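Local coordinates for rhodanese-like domain-containing protein (Rhodopseudomonas palustris, PDB 2HHG) that is of unknown function but carries a rhodanese-like domain, which would be consistent with thiosulfate-cyanide sulfurtransferase activity, at residues E22-H33 with V114-W124. Sequence-based numbering, arbitrary orientation.
Sequences ETLTTADAIALH and VAHIEGGFGAW
Trp124 reaches from helix 120-124 into a hole formed by Thr26, Ala29, Ile30 and His33 of helix 26-33. Trp124 CB lies 4.3 Å from Thr26 CG2; beyond it, with CG anti to the backbone N (chi1 -178°), the indole lies against that helix: CD2 and CE3 lie beneath Ile30 CG1, CZ3 comes edge-on to Ala29 CB at 3.7 Å, and CH2 meets His33 CB. Ile30 CG1 stands over one face, a CH-pi contact 3.6 Å from the six-membered ring centroid, while the indole turns an edge toward the His33 imidazole in an offset edge-to-face pair, planes at 86°. NE1 is hydrogen-bonded to Pro130 O. With an alanine here, a gap is likely to open between the two helices, and Ile30 and His33 to lose their aromatic partner. Thr26 OG1 donates to Glu118 O (2.8 Å), tilted 34° from the carbonyl plane. Strand 22-24, outermost in the parallel sheet, pairs with strand 114-117 through Leu24 N to His116 O (2.9 Å) and His116 N to Glu22 O; Glu118 N continues the ladder to Leu24 O (2.8 Å). Backbone pairing thus fixes the strand register, whereas the helices meet mainly through apolar and aromatic contacts, one hydroxyl bond tying helix 26-33 to the turn after strand 114-117.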
ATOM      1  N   GLU A  22       2.987  -5.507   9.074  1.00  8.83           N
ATOM      2  CA  GLU A  22       1.619  -5.793   9.473  1.00  9.25           C
ATOM      3  C   GLU A  22       0.744  -6.030   8.252  1.00  8.98           C
ATOM      4  O   GLU A  22       0.583  -5.136   7.404  1.00  8.71           O
ATOM      5  CB  GLU A  22       1.049  -4.634  10.291  1.00  9.37           C
ATOM      6  CG  GLU A  22      -0.433  -4.821  10.623  1.00  8.92           C
ATOM      7  CD  GLU A  22      -1.058  -3.673  11.399  1.00  9.67           C
ATOM      8  OE1 GLU A  22      -0.343  -2.732  11.793  1.00 11.02           O
ATOM      9  OE2 GLU A  22      -2.283  -3.730  11.620  1.00 11.24           O
ATOM     10  N   THR A  23       0.168  -7.225   8.169  1.00  9.43           N
ATOM     11  CA  THR A  23      -0.895  -7.485   7.214  1.00 10.79           C
ATOM     12  C   THR A  23      -2.208  -7.328   7.954  1.00 10.45           C
ATOM     13  O   THR A  23      -2.561  -8.117   8.845  1.00 10.49           O
ATOM     14  CB  THR A  23      -0.789  -8.870   6.552  1.00 11.30           C
ATOM     15  OG1 THR A  23       0.424  -8.932   5.795  1.00 14.04           O
ATOM     16  CG2 THR A  23      -1.957  -9.100   5.598  1.00 13.37           C
ATOM     17  N   LEU A  24      -2.911  -6.271   7.595  1.00 10.61           N
ATOM     18  CA  LEU A  24      -4.178  -5.943   8.190  1.00 11.26           C
ATOM     19  C   LEU A  24      -5.249  -6.728   7.440  1.00 10.98           C
ATOM     20  O   LEU A  24      -5.317  -6.651   6.213  1.00 11.28           O
ATOM     21  CB  LEU A  24      -4.365  -4.436   8.033  1.00 11.87           C
ATOM     22  CG  LEU A  24      -5.524  -3.673   8.644  1.00 12.69           C
ATOM     23  CD1 LEU A  24      -5.557  -3.818  10.157  1.00 11.46           C
ATOM     24  CD2 LEU A  24      -5.385  -2.212   8.244  1.00 13.68           C
ATOM     25  N   THR A  25      -6.073  -7.499   8.153  1.00 11.22           N
ATOM     26  CA  THR A  25      -7.142  -8.246   7.477  1.00 11.39           C
ATOM     27  C   THR A  25      -8.099  -7.282   6.787  1.00 10.95           C
ATOM     28  O   THR A  25      -8.235  -6.124   7.194  1.00 10.05           O
ATOM     29  CB  THR A  25      -7.961  -9.157   8.419  1.00 11.90           C
ATOM     30  OG1 THR A  25      -8.732  -8.357   9.318  1.00 12.08           O
ATOM     31  CG2 THR A  25      -7.065 -10.111   9.197  1.00 13.12           C
ATOM     32  N   THR A  26      -8.753  -7.759   5.739  1.00 10.89           N
ATOM     33  CA  THR A  26      -9.698  -6.931   5.014  1.00 11.57           C
ATOM     34  C   THR A  26     -10.774  -6.397   5.960  1.00 10.92           C
ATOM     35  O   THR A  26     -11.100  -5.208   5.923  1.00 10.67           O
ATOM     36  CB  THR A  26     -10.323  -7.705   3.852  1.00 11.80           C
ATOM     37  OG1 THR A  26      -9.305  -8.476   3.199  1.00 13.36           O
ATOM     38  CG2 THR A  26     -10.949  -6.752   2.862  1.00 13.18           C
ATOM     39  N   ALA A  27     -11.286  -7.262   6.838  1.00 11.00           N
ATOM     40  CA  ALA A  27     -12.342  -6.875   7.767  1.00 10.98           C
ATOM     41  C   ALA A  27     -11.862  -5.813   8.755  1.00 10.52           C
ATOM     42  O   ALA A  27     -12.581  -4.859   9.047  1.00 10.45           O
ATOM     43  CB  ALA A  27     -12.886  -8.089   8.504  1.00 11.58           C
ATOM     44  N   ASP A  28     -10.641  -5.968   9.261  1.00 10.01           N
ATOM     45  CA  ASP A  28     -10.084  -4.977  10.172  1.00  9.94           C
ATOM     46  C   ASP A  28      -9.856  -3.627   9.485  1.00  8.91           C
ATOM     47  O   ASP A  28     -10.096  -2.577  10.073  1.00  8.96           O
ATOM     48  CB  ASP A  28      -8.778  -5.470  10.795  1.00 10.26           C
ATOM     49  CG  ASP A  28      -8.990  -6.567  11.816  1.00 12.28           C
ATOM     50  OD1 ASP A  28     -10.151  -6.829  12.201  1.00 15.40           O
ATOM     51  OD2 ASP A  28      -7.982  -7.172  12.236  1.00 13.25           O
ATOM     52  N   ALA A  29      -9.392  -3.667   8.238  1.00  8.40           N
ATOM     53  CA  ALA A  29      -9.187  -2.443   7.467  1.00  7.94           C
ATOM     54  C   ALA A  29     -10.510  -1.712   7.198  1.00  8.01           C
ATOM     55  O   ALA A  29     -10.586  -0.487   7.301  1.00  7.70           O
ATOM     56  CB  ALA A  29      -8.465  -2.754   6.168  1.00  8.23           C
ATOM     57  N   ILE A  30     -11.547  -2.475   6.865  1.00  8.56           N
ATOM     58  CA  ILE A  30     -12.872  -1.906   6.657  1.00  8.83           C
ATOM     59  C   ILE A  30     -13.391  -1.267   7.955  1.00  8.63           C
ATOM     60  O   ILE A  30     -13.896  -0.136   7.941  1.00  8.44           O
ATOM     61  CB  ILE A  30     -13.851  -2.956   6.077  1.00  8.68           C
ATOM     62  CG1 ILE A  30     -13.444  -3.287   4.634  1.00  9.21           C
ATOM     63  CG2 ILE A  30     -15.299  -2.457   6.143  1.00  9.03           C
ATOM     64  CD1 ILE A  30     -14.176  -4.465   4.024  1.00 10.52           C
ATOM     65  N   ALA A  31     -13.235  -1.973   9.075  1.00  8.95           N
ATOM     66  CA  ALA A  31     -13.668  -1.437  10.367  1.00  9.46           C
ATOM     67  C   ALA A  31     -12.903  -0.168  10.721  1.00  9.31           C
ATOM     68  O   ALA A  31     -13.484   0.794  11.216  1.00  9.46           O
ATOM     69  CB  ALA A  31     -13.525  -2.474  11.472  1.00 10.35           C
ATOM     70  N   LEU A  32     -11.597  -0.163  10.446  1.00  9.44           N
ATOM     71  CA  LEU A  32     -10.759   1.013  10.667  1.00  9.59           C
ATOM     72  C   LEU A  32     -11.275   2.212   9.869  1.00  9.03           C
ATOM     73  O   LEU A  32     -11.373   3.326  10.380  1.00  9.27           O
ATOM     74  CB  LEU A  32      -9.302   0.708  10.291  1.00 10.43           C
ATOM     75  CG  LEU A  32      -8.275   1.830  10.477  1.00 11.35           C
ATOM     76  CD1 LEU A  32      -8.178   2.237  11.943  1.00 13.29           C
ATOM     77  CD2 LEU A  32      -6.913   1.399   9.949  1.00 12.80           C
ATOM     78  N   HIS A  33     -11.584   1.979   8.600  1.00  8.43           N
ATOM     79  CA  HIS A  33     -12.106   3.027   7.737  1.00  8.68           C
ATOM     80  C   HIS A  33     -13.433   3.581   8.263  1.00  8.58           C
ATOM     81  O   HIS A  33     -13.627   4.791   8.314  1.00  8.66           O
ATOM     82  CB  HIS A  33     -12.272   2.488   6.323  1.00  8.59           C
ATOM     83  CG  HIS A  33     -12.660   3.527   5.323  1.00  8.41           C
ATOM     84  ND1 HIS A  33     -13.973   3.870   5.083  1.00  9.68           N
ATOM     85  CD2 HIS A  33     -11.909   4.287   4.495  1.00 10.28           C
ATOM     86  CE1 HIS A  33     -14.012   4.804   4.149  1.00 10.19           C
ATOM     87  NE2 HIS A  33     -12.774   5.071   3.771  1.00 10.02           N
ATOM     88  N   VAL A 114       3.666   1.074   9.563  1.00  8.88           N
ATOM     89  CA  VAL A 114       3.053   0.820   8.266  1.00  8.99           C
ATOM     90  C   VAL A 114       2.329  -0.516   8.267  1.00  8.54           C
ATOM     91  O   VAL A 114       2.613  -1.399   9.094  1.00  8.61           O
ATOM     92  CB  VAL A 114       4.071   0.854   7.086  1.00  8.90           C
ATOM     93  CG1 VAL A 114       4.861   2.155   7.066  1.00  9.70           C
ATOM     94  CG2 VAL A 114       5.017  -0.321   7.136  1.00  9.09           C
ATOM     95  N   ALA A 115       1.408  -0.664   7.323  1.00  8.25           N
ATOM     96  CA  ALA A 115       0.690  -1.907   7.134  1.00  8.35           C
ATOM     97  C   ALA A 115       0.218  -1.979   5.700  1.00  8.45           C
ATOM     98  O   ALA A 115       0.303  -1.001   4.957  1.00  8.61           O
ATOM     99  CB  ALA A 115      -0.490  -1.986   8.089  1.00  8.58           C
ATOM    100  N   HIS A 116      -0.282  -3.137   5.302  1.00  8.57           N
ATOM    101  CA  HIS A 116      -0.987  -3.235   4.038  1.00  8.85           C
ATOM    102  C   HIS A 116      -2.256  -4.061   4.227  1.00  8.67           C
ATOM    103  O   HIS A 116      -2.411  -4.741   5.243  1.00  9.11           O
ATOM    104  CB  HIS A 116      -0.077  -3.750   2.912  1.00  9.21           C
ATOM    105  CG  HIS A 116      -0.001  -5.237   2.808  1.00  9.69           C
ATOM    106  ND1 HIS A 116       0.390  -6.056   3.846  1.00 11.28           N
ATOM    107  CD2 HIS A 116      -0.247  -6.051   1.758  1.00  9.25           C
ATOM    108  CE1 HIS A 116       0.362  -7.314   3.441  1.00 10.87           C
ATOM    109  NE2 HIS A 116      -0.023  -7.336   2.179  1.00 13.25           N
ATOM    110  N   ILE A 117      -3.172  -3.957   3.268  1.00  8.76           N
ATOM    111  CA  ILE A 117      -4.470  -4.616   3.374  1.00  9.53           C
ATOM    112  C   ILE A 117      -4.436  -5.988   2.704  1.00  9.90           C
ATOM    113  O   ILE A 117      -4.211  -6.102   1.498  1.00  9.33           O
ATOM    114  CB  ILE A 117      -5.599  -3.752   2.759  1.00  9.43           C
ATOM    115  CG1 ILE A 117      -5.641  -2.366   3.419  1.00  9.86           C
ATOM    116  CG2 ILE A 117      -6.957  -4.465   2.885  1.00 10.24           C
ATOM    117  CD1 ILE A 117      -6.739  -1.436   2.908  1.00  9.76           C
ATOM    118  N   GLU A 118      -4.678  -7.028   3.497  1.00 11.03           N
ATOM    119  CA  GLU A 118      -4.737  -8.387   2.975  1.00 12.19           C
ATOM    120  C   GLU A 118      -5.720  -8.491   1.811  1.00 11.83           C
ATOM    121  O   GLU A 118      -6.865  -8.055   1.912  1.00 11.79           O
ATOM    122  CB  GLU A 118      -5.125  -9.367   4.083  1.00 13.18           C
ATOM    123  CG  GLU A 118      -4.913 -10.838   3.717  1.00 16.24           C
ATOM    124  CD  GLU A 118      -4.993 -11.772   4.917  1.00 20.00           C
ATOM    125  OE1 GLU A 118      -5.607 -11.392   5.938  1.00 22.84           O
ATOM    126  OE2 GLU A 118      -4.445 -12.895   4.833  1.00 23.02           O
ATOM    127  N   GLY A 119      -5.242  -9.048   0.704  1.00 11.42           N
ATOM    128  CA  GLY A 119      -6.062  -9.272  -0.478  1.00 11.21           C
ATOM    129  C   GLY A 119      -6.378  -8.035  -1.300  1.00 10.73           C
ATOM    130  O   GLY A 119      -7.067  -8.125  -2.307  1.00 11.00           O
ATOM    131  N   GLY A 120      -5.891  -6.873  -0.871  1.00 10.52           N
ATOM    132  CA  GLY A 120      -6.037  -5.647  -1.649  1.00  9.92           C
ATOM    133  C   GLY A 120      -7.463  -5.167  -1.847  1.00  9.84           C
ATOM    134  O   GLY A 120      -8.389  -5.566  -1.122  1.00 10.26           O
ATOM    135  N   PHE A 121      -7.633  -4.310  -2.844  1.00  9.66           N
ATOM    136  CA  PHE A 121      -8.928  -3.750  -3.162  1.00 10.46           C
ATOM    137  C   PHE A 121      -9.904  -4.819  -3.651  1.00 10.43           C
ATOM    138  O   PHE A 121     -11.109  -4.692  -3.447  1.00 10.47           O
ATOM    139  CB  PHE A 121      -8.790  -2.634  -4.197  1.00 10.66           C
ATOM    140  CG  PHE A 121     -10.025  -1.800  -4.342  1.00 11.52           C
ATOM    141  CD1 PHE A 121     -10.469  -1.003  -3.290  1.00 13.27           C
ATOM    142  CD2 PHE A 121     -10.751  -1.813  -5.524  1.00 13.21           C
ATOM    143  CE1 PHE A 121     -11.625  -0.227  -3.421  1.00 13.98           C
ATOM    144  CE2 PHE A 121     -11.903  -1.039  -5.659  1.00 14.90           C
ATOM    145  CZ  PHE A 121     -12.333  -0.245  -4.609  1.00 14.35           C
ATOM    146  N   GLY A 122      -9.389  -5.871  -4.286  1.00 10.38           N
ATOM    147  CA  GLY A 122     -10.227  -6.995  -4.713  1.00 11.30           C
ATOM    148  C   GLY A 122     -10.971  -7.625  -3.543  1.00 11.33           C
ATOM    149  O   GLY A 122     -12.193  -7.828  -3.604  1.00 11.61           O
ATOM    150  N   ALA A 123     -10.247  -7.915  -2.467  1.00 11.55           N
ATOM    151  CA  ALA A 123     -10.854  -8.467  -1.252  1.00 11.88           C
ATOM    152  C   ALA A 123     -11.775  -7.463  -0.552  1.00 11.69           C
ATOM    153  O   ALA A 123     -12.825  -7.837  -0.019  1.00 12.69           O
ATOM    154  CB  ALA A 123      -9.781  -8.949  -0.300  1.00 11.73           C
ATOM    155  N   TRP A 124     -11.367  -6.194  -0.554  1.00 11.26           N
ATOM    156  CA  TRP A 124     -12.173  -5.096  -0.014  1.00 11.05           C
ATOM    157  C   TRP A 124     -13.533  -5.037  -0.710  1.00 11.62           C
ATOM    158  O   TRP A 124     -14.577  -4.996  -0.051  1.00 11.93           O
ATOM    159  CB  TRP A 124     -11.414  -3.784  -0.207  1.00  9.91           C
ATOM    160  CG  TRP A 124     -12.066  -2.550   0.342  1.00  9.08           C
ATOM    161  CD1 TRP A 124     -13.053  -1.816  -0.244  1.00  9.41           C
ATOM    162  CD2 TRP A 124     -11.709  -1.862   1.543  1.00  7.92           C
ATOM    163  NE1 TRP A 124     -13.363  -0.731   0.538  1.00  9.16           N
ATOM    164  CE2 TRP A 124     -12.553  -0.736   1.642  1.00  8.28           C
ATOM    165  CE3 TRP A 124     -10.770  -2.097   2.557  1.00  8.76           C
ATOM    166  CZ2 TRP A 124     -12.475   0.160   2.703  1.00  8.71           C
ATOM    167  CZ3 TRP A 124     -10.692  -1.205   3.607  1.00  8.85           C
ATOM    168  CH2 TRP A 124     -11.542  -0.092   3.675  1.00  8.61           C
TER
HETATM  169  O   HOH W   1       4.726  -3.087   9.498  1.00 11.22           O
HETATM  170  O   HOH W   2       2.101  -1.520  11.867  1.00 11.70           O
HETATM  171  O   HOH W   3      -8.656 -10.699   5.362  1.00 22.31           O